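Local coordinates for protein N-acetyltransferase (Escherichia coli, PDB 6GTQ) that probably transfers the acetyl group of acetyl-CoA to an amine of its substrate, at residues E10-D15 with R40-K45; A16-Q21 with R59-Y64; W110-V115 with H144-S149; V121-S126 with F165-I170. The protein carries 1 engineered substitution. All blocks are in the same frame, centred on the assembly; numbering follows the deposited sequence.

Contact 1 of 4, residues E10-D15 with R40-K45; sequences EILTDD and RQHRNK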
# COMPACT_ATOMS: atom_id res chain seq x y z
N GLU A 10 -8.61 -9.47 -2.07
CA GLU A 10 -9.84 -9.11 -1.39
C GLU A 10 -9.55 -8.57 0.00
O GLU A 10 -8.53 -8.92 0.59
CB GLU A 10 -10.80 -10.32 -1.33
CG GLU A 10 -10.26 -11.53 -0.59
CD GLU A 10 -11.19 -12.71 -0.37
OE1 GLU A 10 -11.29 -13.19 0.78
OE2 GLU A 10 -11.82 -13.16 -1.36
N ILE A 11 -10.46 -7.75 0.54
CA ILE A 11 -10.37 -7.25 1.91
C ILE A 11 -10.67 -8.43 2.83
O ILE A 11 -11.48 -9.29 2.46
CB ILE A 11 -11.30 -6.01 2.15
CG1 ILE A 11 -11.07 -5.40 3.55
CG2 ILE A 11 -12.81 -6.30 1.87
CD1 ILE A 11 -11.47 -4.00 3.71
N LEU A 12 -10.00 -8.50 3.99
CA LEU A 12 -10.19 -9.56 4.98
C LEU A 12 -11.68 -9.71 5.29
O LEU A 12 -12.34 -8.70 5.52
CB LEU A 12 -9.38 -9.24 6.25
CG LEU A 12 -9.17 -10.40 7.23
CD1 LEU A 12 -7.96 -11.22 6.85
CD2 LEU A 12 -8.99 -9.89 8.64
N THR A 13 -12.23 -10.93 5.20
CA THR A 13 -13.65 -11.21 5.44
C THR A 13 -13.90 -11.48 6.92
O THR A 13 -13.33 -12.42 7.49
CB THR A 13 -14.18 -12.30 4.49
OG1 THR A 13 -13.75 -12.04 3.16
CG2 THR A 13 -15.70 -12.44 4.53
N ASP A 14 -14.77 -10.66 7.54
CA ASP A 14 -15.15 -10.64 8.95
C ASP A 14 -15.48 -12.00 9.61
O ASP A 14 -15.15 -12.19 10.78
CB ASP A 14 -16.34 -9.68 9.16
CG ASP A 14 -15.97 -8.24 8.91
OD1 ASP A 14 -15.18 -7.68 9.70
OD2 ASP A 14 -16.46 -7.67 7.91
N ASP A 15 -16.13 -12.92 8.88
CA ASP A 15 -16.49 -14.22 9.47
C ASP A 15 -15.91 -15.42 8.69
O ASP A 15 -16.49 -16.51 8.71
CB ASP A 15 -18.02 -14.31 9.64
CG ASP A 15 -18.55 -13.32 10.67
OD1 ASP A 15 -18.77 -12.14 10.31
OD2 ASP A 15 -18.75 -13.73 11.84
N ARG A 40 -6.93 -9.49 14.28
CA ARG A 40 -7.54 -8.76 15.38
C ARG A 40 -7.52 -7.25 15.16
O ARG A 40 -8.51 -6.60 15.47
CB ARG A 40 -6.99 -9.16 16.76
CG ARG A 40 -5.60 -8.67 17.13
CD ARG A 40 -5.24 -9.04 18.55
NE ARG A 40 -6.28 -8.66 19.51
CZ ARG A 40 -6.06 -8.30 20.77
NH1 ARG A 40 -7.07 -7.97 21.55
NH2 ARG A 40 -4.82 -8.27 21.25
N GLN A 41 -6.44 -6.70 14.56
CA GLN A 41 -6.35 -5.26 14.27
C GLN A 41 -7.34 -4.81 13.20
O GLN A 41 -7.87 -3.71 13.30
CB GLN A 41 -4.92 -4.85 13.95
CG GLN A 41 -4.09 -4.78 15.23
CD GLN A 41 -2.70 -4.26 15.06
OE1 GLN A 41 -2.36 -3.58 14.08
NE2 GLN A 41 -1.88 -4.56 16.04
N HIS A 42 -7.63 -5.68 12.21
CA HIS A 42 -8.62 -5.40 11.18
C HIS A 42 -10.01 -5.42 11.83
O HIS A 42 -10.73 -4.43 11.77
CB HIS A 42 -8.52 -6.43 10.04
CG HIS A 42 -9.57 -6.28 8.97
ND1 HIS A 42 -9.33 -5.54 7.83
CD2 HIS A 42 -10.82 -6.79 8.90
CE1 HIS A 42 -10.44 -5.62 7.11
NE2 HIS A 42 -11.36 -6.35 7.72
N ARG A 43 -10.35 -6.54 12.50
CA ARG A 43 -11.65 -6.68 13.17
C ARG A 43 -11.89 -5.64 14.27
O ARG A 43 -13.05 -5.30 14.51
CB ARG A 43 -11.83 -8.09 13.70
CG ARG A 43 -12.01 -9.15 12.61
CD ARG A 43 -11.65 -10.46 13.24
NE ARG A 43 -12.08 -11.63 12.49
CZ ARG A 43 -12.36 -12.80 13.06
NH1 ARG A 43 -12.29 -12.93 14.38
NH2 ARG A 43 -12.73 -13.83 12.32
N ASN A 44 -10.82 -5.14 14.94
CA ASN A 44 -10.94 -4.11 15.98
C ASN A 44 -10.86 -2.70 15.42
O ASN A 44 -10.90 -1.72 16.17
CB ASN A 44 -9.98 -4.31 17.15
CG ASN A 44 -10.44 -5.40 18.08
OD1 ASN A 44 -11.40 -5.23 18.84
ND2 ASN A 44 -9.77 -6.54 18.04
N LYS A 45 -10.80 -2.60 14.09
CA LYS A 45 -10.79 -1.35 13.33
C LYS A 45 -9.55 -0.49 13.39
O LYS A 45 -9.63 0.66 13.10
CB LYS A 45 -11.96 -0.48 13.70
CG LYS A 45 -13.31 -1.04 13.36
CD LYS A 45 -13.33 -1.68 12.01
CE LYS A 45 -14.73 -1.71 11.45
NZ LYS A 45 -15.51 -2.90 11.85
O HOH W 1 -11.98 -12.94 9.81
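The imidazole of His42 carries Leu12 on one face, with Ile11 and, more distantly, Asp14 OD1 at its edge. Leu12 CB stands 3.8 Å from the centroid of the His42 ring and 7° off its normal, the geometry of a CH-pi contact over the ring centre. Leu12 CD2 runs back along the same histidine, 3.6 Å from His42 CD2, so that the two side chains run antiparallel. At the ring edge, Ile11 CG1 meets His42 CE1 at 3.6 Å, crossing at about a right angle. With CG anti to the backbone N (chi1 176°), His42 projects its ring off the helix toward the loop after strand 8-11, and its ND1 is hydrogen-bonded to the backbone N of Ala49, which limits rotation of the ring. The second flat group, the Arg43 guanidinium, has a water at its edge and in its plane: NH2 of Arg43 donates to it at 2.8 Å, and the water lies 2.7 Å from Thr13 O, linking the helix to the loop through solvent. Just beyond, Lys45 takes positive phi (70°) and closes the helix with a Schellman motif. Strand 8-11, at one border of the sheet, is bonded through its backbone to strand 48-53, Glu10 with Ile51, and just past its end Leu12 pairs with Ala49. Helix 38-43 thus packs where the strand gives way to loop, with Leu12 also resting on Ile51.

Contact 2 of 4, residues A16-Q21 with R59-Y64; sequences ADYDLQ and RQVLGY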
# COMPACT_ATOMS: atom_id res chain seq x y z
N ALA A 16 -14.74 -15.23 8.06
CA ALA A 16 -14.05 -16.26 7.30
C ALA A 16 -12.76 -16.72 7.99
O ALA A 16 -12.20 -15.98 8.80
CB ALA A 16 -13.73 -15.74 5.91
N ASP A 17 -12.31 -17.95 7.66
CA ASP A 17 -11.07 -18.56 8.16
C ASP A 17 -10.00 -18.59 7.06
O ASP A 17 -10.30 -18.87 5.90
CB ASP A 17 -11.31 -19.97 8.73
CG ASP A 17 -12.09 -20.02 10.03
OD1 ASP A 17 -11.98 -19.07 10.83
OD2 ASP A 17 -12.78 -21.04 10.28
N TYR A 18 -8.75 -18.28 7.44
CA TYR A 18 -7.61 -18.19 6.54
C TYR A 18 -6.44 -19.10 6.91
O TYR A 18 -6.20 -19.33 8.10
CB TYR A 18 -7.13 -16.73 6.51
CG TYR A 18 -8.09 -15.79 5.83
CD1 TYR A 18 -9.11 -15.16 6.54
CD2 TYR A 18 -7.98 -15.51 4.46
CE1 TYR A 18 -10.00 -14.29 5.91
CE2 TYR A 18 -8.86 -14.64 3.83
CZ TYR A 18 -9.88 -14.03 4.56
OH TYR A 18 -10.74 -13.18 3.92
N ASP A 19 -5.72 -19.62 5.89
CA ASP A 19 -4.53 -20.45 6.12
C ASP A 19 -3.33 -19.50 6.08
O ASP A 19 -2.90 -19.06 5.01
CB ASP A 19 -4.43 -21.61 5.11
CG ASP A 19 -3.40 -22.64 5.52
OD1 ASP A 19 -3.52 -23.21 6.63
OD2 ASP A 19 -2.47 -22.89 4.72
N LEU A 20 -2.84 -19.13 7.26
CA LEU A 20 -1.71 -18.20 7.38
C LEU A 20 -0.38 -18.75 7.95
O LEU A 20 0.69 -18.27 7.58
CB LEU A 20 -2.13 -16.98 8.20
CG LEU A 20 -3.20 -16.05 7.63
CD1 LEU A 20 -4.21 -16.83 6.80
CD2 LEU A 20 -3.90 -15.31 8.76
N GLN A 21 -0.45 -19.73 8.84
CA GLN A 21 0.75 -20.31 9.45
C GLN A 21 1.92 -20.60 8.50
O GLN A 21 3.06 -20.35 8.87
CB GLN A 21 0.41 -21.58 10.25
CG GLN A 21 -0.34 -21.32 11.57
CD GLN A 21 0.35 -20.39 12.56
OE1 GLN A 21 -0.29 -19.55 13.21
NE2 GLN A 21 1.66 -20.52 12.72
N ARG A 59 -8.55 -20.84 1.63
CA ARG A 59 -8.05 -19.45 1.71
C ARG A 59 -6.56 -19.26 2.04
O ARG A 59 -6.22 -18.54 2.98
CB ARG A 59 -8.89 -18.64 2.70
CG ARG A 59 -10.30 -18.33 2.21
CD ARG A 59 -10.28 -17.23 1.15
NE ARG A 59 -11.52 -17.20 0.39
CZ ARG A 59 -11.59 -16.92 -0.91
NH1 ARG A 59 -12.77 -16.91 -1.53
NH2 ARG A 59 -10.49 -16.64 -1.59
N GLN A 60 -5.67 -19.89 1.28
CA GLN A 60 -4.23 -19.84 1.55
C GLN A 60 -3.66 -18.46 1.17
O GLN A 60 -3.61 -18.10 -0.01
CB GLN A 60 -3.52 -20.97 0.80
CG GLN A 60 -2.03 -21.10 1.12
CD GLN A 60 -1.40 -22.32 0.50
OE1 GLN A 60 -2.07 -23.16 -0.12
NE2 GLN A 60 -0.08 -22.43 0.63
N VAL A 61 -3.23 -17.68 2.18
CA VAL A 61 -2.69 -16.33 2.00
C VAL A 61 -1.26 -16.37 1.49
O VAL A 61 -0.38 -16.95 2.14
CB VAL A 61 -2.84 -15.48 3.29
CG1 VAL A 61 -2.16 -14.11 3.15
CG2 VAL A 61 -4.32 -15.31 3.65
N LEU A 62 -1.02 -15.72 0.33
CA LEU A 62 0.29 -15.64 -0.31
C LEU A 62 0.80 -14.20 -0.43
O LEU A 62 1.69 -13.91 -1.23
CB LEU A 62 0.30 -16.38 -1.67
CG LEU A 62 0.17 -17.92 -1.62
CD1 LEU A 62 -0.03 -18.49 -3.00
CD2 LEU A 62 1.36 -18.58 -0.94
N GLY A 63 0.26 -13.32 0.39
CA GLY A 63 0.61 -11.92 0.40
C GLY A 63 -0.47 -11.07 1.02
O GLY A 63 -1.64 -11.46 1.03
N TYR A 64 -0.07 -9.91 1.55
CA TYR A 64 -0.99 -8.98 2.20
C TYR A 64 -0.51 -7.53 2.18
O TYR A 64 0.67 -7.25 1.96
CB TYR A 64 -1.28 -9.42 3.65
CG TYR A 64 -0.21 -9.12 4.68
CD1 TYR A 64 -0.20 -7.92 5.38
CD2 TYR A 64 0.73 -10.09 5.03
CE1 TYR A 64 0.75 -7.66 6.37
CE2 TYR A 64 1.67 -9.86 6.05
CZ TYR A 64 1.68 -8.64 6.71
OH TYR A 64 2.59 -8.39 7.70
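Asp19 and Gln60 form a single parallel bridge, CA to CA 4.6 Å, in which Asp19 bonds to the residues flanking Gln60: Asp19 N donates to Arg59 O at 3.1 Å (163° at the hydrogen) and Val61 N donates to Asp19 O at 3.2 Å (165°). The two bonds differ in approach, the first donor lying well above the carbonyl plane of Arg59 and the second only 20° from that of Asp19. Beside the bridge, Tyr18 and Arg59 leave their backbones in a common direction, Tyr18 CD2 being 3.7 Å from Arg59 CB. Arg59 then bends at chi2, so that its CD passes 4.0 Å from Tyr18 CE2 while the guanidinium heads away. Val61 CG2 touches the same ring atom, Tyr18 CD2, at 3.8 Å. Next to the bridging backbones, Asp19 and Gln60 also run together, Asp19 OD2 4.0 Å from Gln60 CG, with their carboxylate and amide planes almost perpendicular. The phenol oxygen of Tyr18 is taken up by Thr13 N and Glu10 OE1, which restrains the far end of the ring. The bridge fastens the loop after strand 8-11 to the start of strand 61-74. That strand has a classic beta bulge at Leu62 and Gly63, facing Leu52 of strand 48-53, whose Ile51 supports Tyr18 and Val61; Leu20 reaches Thr35 of helix 28-36.

Contact 3 of 4, residues W110-V115 with H144-S149; sequences WGATLV and HTFFKS. Engineered in segment 144-149: Phe147 (natural residue Tyr).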
# COMPACT_ATOMS: atom_id res chain seq x y z
N TRP A 110 3.92 -9.46 -7.91
CA TRP A 110 2.74 -9.41 -7.04
C TRP A 110 2.73 -8.25 -6.06
O TRP A 110 1.65 -7.77 -5.71
CB TRP A 110 2.50 -10.75 -6.32
CG TRP A 110 1.96 -11.78 -7.26
CD1 TRP A 110 2.65 -12.80 -7.84
CD2 TRP A 110 0.66 -11.78 -7.87
NE1 TRP A 110 1.84 -13.47 -8.73
CE2 TRP A 110 0.62 -12.86 -8.78
CE3 TRP A 110 -0.48 -10.97 -7.73
CZ2 TRP A 110 -0.53 -13.16 -9.53
CZ3 TRP A 110 -1.61 -11.27 -8.47
CH2 TRP A 110 -1.63 -12.35 -9.36
N GLY A 111 3.91 -7.79 -5.64
CA GLY A 111 4.06 -6.64 -4.75
C GLY A 111 3.52 -5.38 -5.39
O GLY A 111 2.74 -4.65 -4.78
N ALA A 112 3.91 -5.14 -6.66
CA ALA A 112 3.47 -4.01 -7.48
C ALA A 112 1.95 -4.09 -7.77
O ALA A 112 1.29 -3.05 -7.72
CB ALA A 112 4.26 -3.96 -8.78
N THR A 113 1.41 -5.30 -8.02
CA THR A 113 -0.03 -5.52 -8.27
C THR A 113 -0.86 -5.17 -7.02
O THR A 113 -1.95 -4.62 -7.14
CB THR A 113 -0.28 -6.93 -8.84
OG1 THR A 113 0.53 -7.11 -10.00
CG2 THR A 113 -1.75 -7.17 -9.23
N LEU A 114 -0.30 -5.45 -5.82
CA LEU A 114 -0.92 -5.16 -4.53
C LEU A 114 -0.96 -3.65 -4.25
O LEU A 114 -1.95 -3.15 -3.72
CB LEU A 114 -0.24 -5.94 -3.39
CG LEU A 114 -1.05 -7.11 -2.84
CD1 LEU A 114 -1.09 -8.27 -3.81
CD2 LEU A 114 -0.51 -7.56 -1.50
N VAL A 115 0.11 -2.93 -4.65
CA VAL A 115 0.19 -1.46 -4.53
C VAL A 115 -0.86 -0.82 -5.47
O VAL A 115 -1.57 0.09 -5.06
CB VAL A 115 1.63 -0.93 -4.79
CG1 VAL A 115 1.67 0.60 -4.76
CG2 VAL A 115 2.61 -1.50 -3.78
N HIS A 144 12.50 0.62 -0.34
CA HIS A 144 12.60 2.03 -0.74
C HIS A 144 12.84 2.13 -2.24
O HIS A 144 12.26 2.97 -2.92
CB HIS A 144 13.75 2.69 0.02
CG HIS A 144 13.74 4.18 -0.05
ND1 HIS A 144 13.13 4.97 0.90
CD2 HIS A 144 14.28 5.04 -0.95
CE1 HIS A 144 13.29 6.24 0.59
NE2 HIS A 144 13.99 6.31 -0.53
N THR A 145 13.71 1.27 -2.74
CA THR A 145 14.02 1.18 -4.17
C THR A 145 12.74 0.72 -4.93
O THR A 145 12.40 1.31 -5.96
CB THR A 145 15.25 0.27 -4.38
OG1 THR A 145 16.36 0.82 -3.66
CG2 THR A 145 15.63 0.09 -5.85
N PHE A 146 12.04 -0.30 -4.39
CA PHE A 146 10.79 -0.82 -4.95
C PHE A 146 9.72 0.27 -5.08
O PHE A 146 9.09 0.39 -6.13
CB PHE A 146 10.28 -2.02 -4.13
CG PHE A 146 8.86 -2.44 -4.42
CD1 PHE A 146 8.56 -3.22 -5.54
CD2 PHE A 146 7.82 -2.08 -3.57
CE1 PHE A 146 7.24 -3.61 -5.80
CE2 PHE A 146 6.51 -2.46 -3.85
CZ PHE A 146 6.23 -3.23 -4.95
N PHE A 147 9.51 1.05 -4.00
CA PHE A 147 8.52 2.12 -4.02
C PHE A 147 8.92 3.26 -4.95
O PHE A 147 8.05 3.79 -5.64
CB PHE A 147 8.16 2.59 -2.60
CG PHE A 147 7.33 1.57 -1.85
CD1 PHE A 147 6.09 1.16 -2.34
CD2 PHE A 147 7.77 1.03 -0.65
CE1 PHE A 147 5.33 0.20 -1.67
CE2 PHE A 147 7.01 0.07 0.03
CZ PHE A 147 5.80 -0.34 -0.49
N LYS A 148 10.24 3.56 -5.05
CA LYS A 148 10.79 4.57 -5.97
C LYS A 148 10.54 4.17 -7.43
O LYS A 148 10.21 5.03 -8.25
CB LYS A 148 12.29 4.80 -5.74
CG LYS A 148 12.61 5.83 -4.67
CD LYS A 148 13.94 6.51 -4.94
CE LYS A 148 14.92 6.36 -3.81
NZ LYS A 148 15.75 5.13 -3.92
N SER A 149 10.68 2.86 -7.76
CA SER A 149 10.45 2.31 -9.11
C SER A 149 8.97 2.35 -9.52
O SER A 149 8.66 2.32 -10.71
CB SER A 149 11.02 0.90 -9.23
OG SER A 149 10.26 -0.05 -8.51
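Phe146 O accepts a hydrogen bond from Ser149 OG at 2.7 Å, a side-chain-to-backbone bond within helix 141-149, on the turn that presents the Phe146 ring to helix 110-129. The crossing belongs to the GNAT fold: Gly109 and Gly111 fit the closing glycines of the Q/R-x-x-G-x-G/A signature, which in this family precedes and begins the helix whose N-terminal end binds the acetyl-CoA pyrophosphate, and this protein probably uses it likewise. The axes of the two short segments come within 11.2 Å and cross at -58°, and the Phe146 ring spans much of that gap. It does so with CG anti to the backbone N (chi1 167°), directing the ring edge-on at the backbone of the other helix. Its CZ lies 3.5 Å from Gly111 C and equally close to Ala112 N, which sits in the ring plane; the absence of a side chain on Gly111 leaves room for this approach. Ala112 CB adds a looser touch, 4.2 Å from Phe146 CE1. Leu99 of strand 90-101 packs under both Phe146 and Val115. Ser149 OG also bonds to a basic side chain of another protein chain; that chain also packs a basic side chain on Phe146 and an apolar one on Ala112. Phe147, an engineered residue (Tyr in the natural protein), receives Phe146 CD2 over the centre of its ring, 3.8 Å above the plane. One methyl finally joins both aromatics at their edges: Val115 CG2 is 4.0 Å from Phe146 CE2 and 3.8 Å from Phe147 CE1.

Contact 4 of 4, residues V121-S126 with F165-I170; sequences VVWSAS and FPTKSI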
# COMPACT_ATOMS: atom_id res chain seq x y z
N VAL A 121 -8.19 1.47 -4.28
CA VAL A 121 -9.02 1.55 -3.08
C VAL A 121 -8.99 3.00 -2.59
O VAL A 121 -10.04 3.59 -2.34
CB VAL A 121 -8.58 0.52 -1.99
CG1 VAL A 121 -9.16 0.85 -0.61
CG2 VAL A 121 -8.93 -0.91 -2.40
N VAL A 122 -7.78 3.58 -2.49
CA VAL A 122 -7.49 4.97 -2.08
C VAL A 122 -8.14 5.96 -3.08
O VAL A 122 -8.67 6.99 -2.67
CB VAL A 122 -5.94 5.18 -1.92
CG1 VAL A 122 -5.57 6.65 -1.76
CG2 VAL A 122 -5.39 4.36 -0.75
N TRP A 123 -8.12 5.62 -4.39
CA TRP A 123 -8.71 6.45 -5.44
C TRP A 123 -10.23 6.54 -5.29
O TRP A 123 -10.77 7.65 -5.32
CB TRP A 123 -8.31 5.97 -6.84
CG TRP A 123 -8.81 6.83 -7.97
CD1 TRP A 123 -8.81 8.19 -8.03
CD2 TRP A 123 -9.36 6.37 -9.21
NE1 TRP A 123 -9.36 8.61 -9.22
CE2 TRP A 123 -9.70 7.52 -9.97
CE3 TRP A 123 -9.62 5.10 -9.76
CZ2 TRP A 123 -10.25 7.44 -11.25
CZ3 TRP A 123 -10.19 5.02 -11.02
CH2 TRP A 123 -10.49 6.18 -11.76
N SER A 124 -10.89 5.38 -5.13
CA SER A 124 -12.34 5.24 -4.90
C SER A 124 -12.76 6.03 -3.67
O SER A 124 -13.81 6.68 -3.69
CB SER A 124 -12.71 3.77 -4.69
OG SER A 124 -12.71 3.04 -5.90
N ALA A 125 -11.94 5.97 -2.59
CA ALA A 125 -12.20 6.68 -1.34
C ALA A 125 -12.03 8.19 -1.48
O ALA A 125 -12.77 8.93 -0.83
CB ALA A 125 -11.35 6.11 -0.21
N SER A 126 -11.10 8.65 -2.34
CA SER A 126 -10.90 10.08 -2.66
C SER A 126 -12.10 10.60 -3.41
O SER A 126 -12.51 11.71 -3.16
CB SER A 126 -9.68 10.27 -3.55
OG SER A 126 -8.52 9.91 -2.83
N PHE A 165 2.72 9.37 -2.98
CA PHE A 165 2.10 9.28 -4.29
C PHE A 165 0.76 10.05 -4.29
O PHE A 165 -0.14 9.70 -3.52
CB PHE A 165 1.92 7.83 -4.73
CG PHE A 165 1.91 7.63 -6.23
CD1 PHE A 165 3.08 7.75 -6.97
CD2 PHE A 165 0.74 7.30 -6.89
CE1 PHE A 165 3.07 7.55 -8.35
CE2 PHE A 165 0.74 7.06 -8.27
CZ PHE A 165 1.90 7.20 -8.99
N PRO A 166 0.61 11.11 -5.12
CA PRO A 166 -0.65 11.88 -5.11
C PRO A 166 -1.84 11.16 -5.77
O PRO A 166 -1.64 10.29 -6.60
CB PRO A 166 -0.30 13.19 -5.82
CG PRO A 166 1.16 13.11 -6.13
CD PRO A 166 1.57 11.68 -6.08
N THR A 167 -3.08 11.54 -5.39
CA THR A 167 -4.30 10.95 -5.95
C THR A 167 -4.42 11.23 -7.46
O THR A 167 -4.88 10.35 -8.19
CB THR A 167 -5.54 11.38 -5.16
OG1 THR A 167 -5.33 11.03 -3.80
CG2 THR A 167 -6.81 10.69 -5.65
N LYS A 168 -3.97 12.41 -7.92
CA LYS A 168 -4.01 12.81 -9.32
C LYS A 168 -3.20 11.86 -10.21
O LYS A 168 -3.62 11.57 -11.33
CB LYS A 168 -3.62 14.28 -9.50
CG LYS A 168 -4.82 15.16 -9.86
CD LYS A 168 -4.65 16.62 -9.43
CE LYS A 168 -5.88 17.43 -9.75
NZ LYS A 168 -5.88 18.75 -9.06
N SER A 169 -2.08 11.32 -9.69
CA SER A 169 -1.24 10.34 -10.38
C SER A 169 -1.95 8.98 -10.43
O SER A 169 -1.79 8.26 -11.40
CB SER A 169 0.11 10.20 -9.69
OG SER A 169 0.84 11.41 -9.76
N ILE A 170 -2.72 8.66 -9.39
CA ILE A 170 -3.49 7.41 -9.31
C ILE A 170 -4.62 7.46 -10.36
O ILE A 170 -4.83 6.49 -11.09
CB ILE A 170 -4.01 7.12 -7.87
CG1 ILE A 170 -2.83 6.98 -6.87
CG2 ILE A 170 -4.90 5.87 -7.87
CD1 ILE A 170 -3.23 6.94 -5.34
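This is a largely apolar contact between helix 110-129 and the first turn of the C-terminal helix 167-175, made where strand 162-166 runs straight into that helix with Pro166 at the N-cap. Trp123 and Ile170 give the main evidence. Each of these side chains passes the base of the other, Trp123 CB lying 3.6 Å from Ile170 CG2, while the other branch of Ile170 sends CD1 to within 4.3 Å of Val122 CG1. Trp123 has CG anti to its own N (chi1 -176°), which carries the indole away from its own helix and alongside helix 167-175 and brings its five-membered ring to Thr167: CG2 of that threonine sits at the indole edge, 4.0 Å from Trp123 CD1. The same methyl abuts Ser126, 3.6 Å from CB and 3.4 Å from OG of that serine. Thr167 therefore turns CG2 to two residues of helix 110-129, with its hydroxyl on a different branch. Both hydroxyls share one target, since Ser126 OG and Thr167 OG1 are each hydrogen-bonded to Ile131 O; that carbonyl, in the connection between helix 110-129 and strand 133-137, links the two helices through one backbone acceptor. Ser126 OG also lies 2.9 Å from Val122 O, a second possible acceptor. Met119, one turn back on helix 110-129, meets Ile170 and Phe165, and Trp123 continues onto Glu171 and Thr175. Backbone bonds from Phe165 to Leu134 and Thr167 to His132 join this strand-to-helix junction to strand 133-137 and the residue before it, and another protein's chain packs on Pro166 and Lys168.

How the contacts relate
Contacts 1 and 2 come first along the chain and interlock, their segments alternating; contacts 3 and 4 follow and alternate in the same way. The first pair has centres 12 Å apart and touches directly, tying the N-terminal loops to the border of the sheet. The second pair shares helix 110-129, contact 3 near its start and contact 4 further along, centres 16 Å apart without touching. Contact 2 meets contact 3 through Tyr64 O and Leu114 CD2, whereas contacts 2 and 4 are 27 Å apart between centres, on opposite sides of the chain's centre. Contacts 1, 2 and 4 reach the same mixed sheet, while contact 3 lies between two helices.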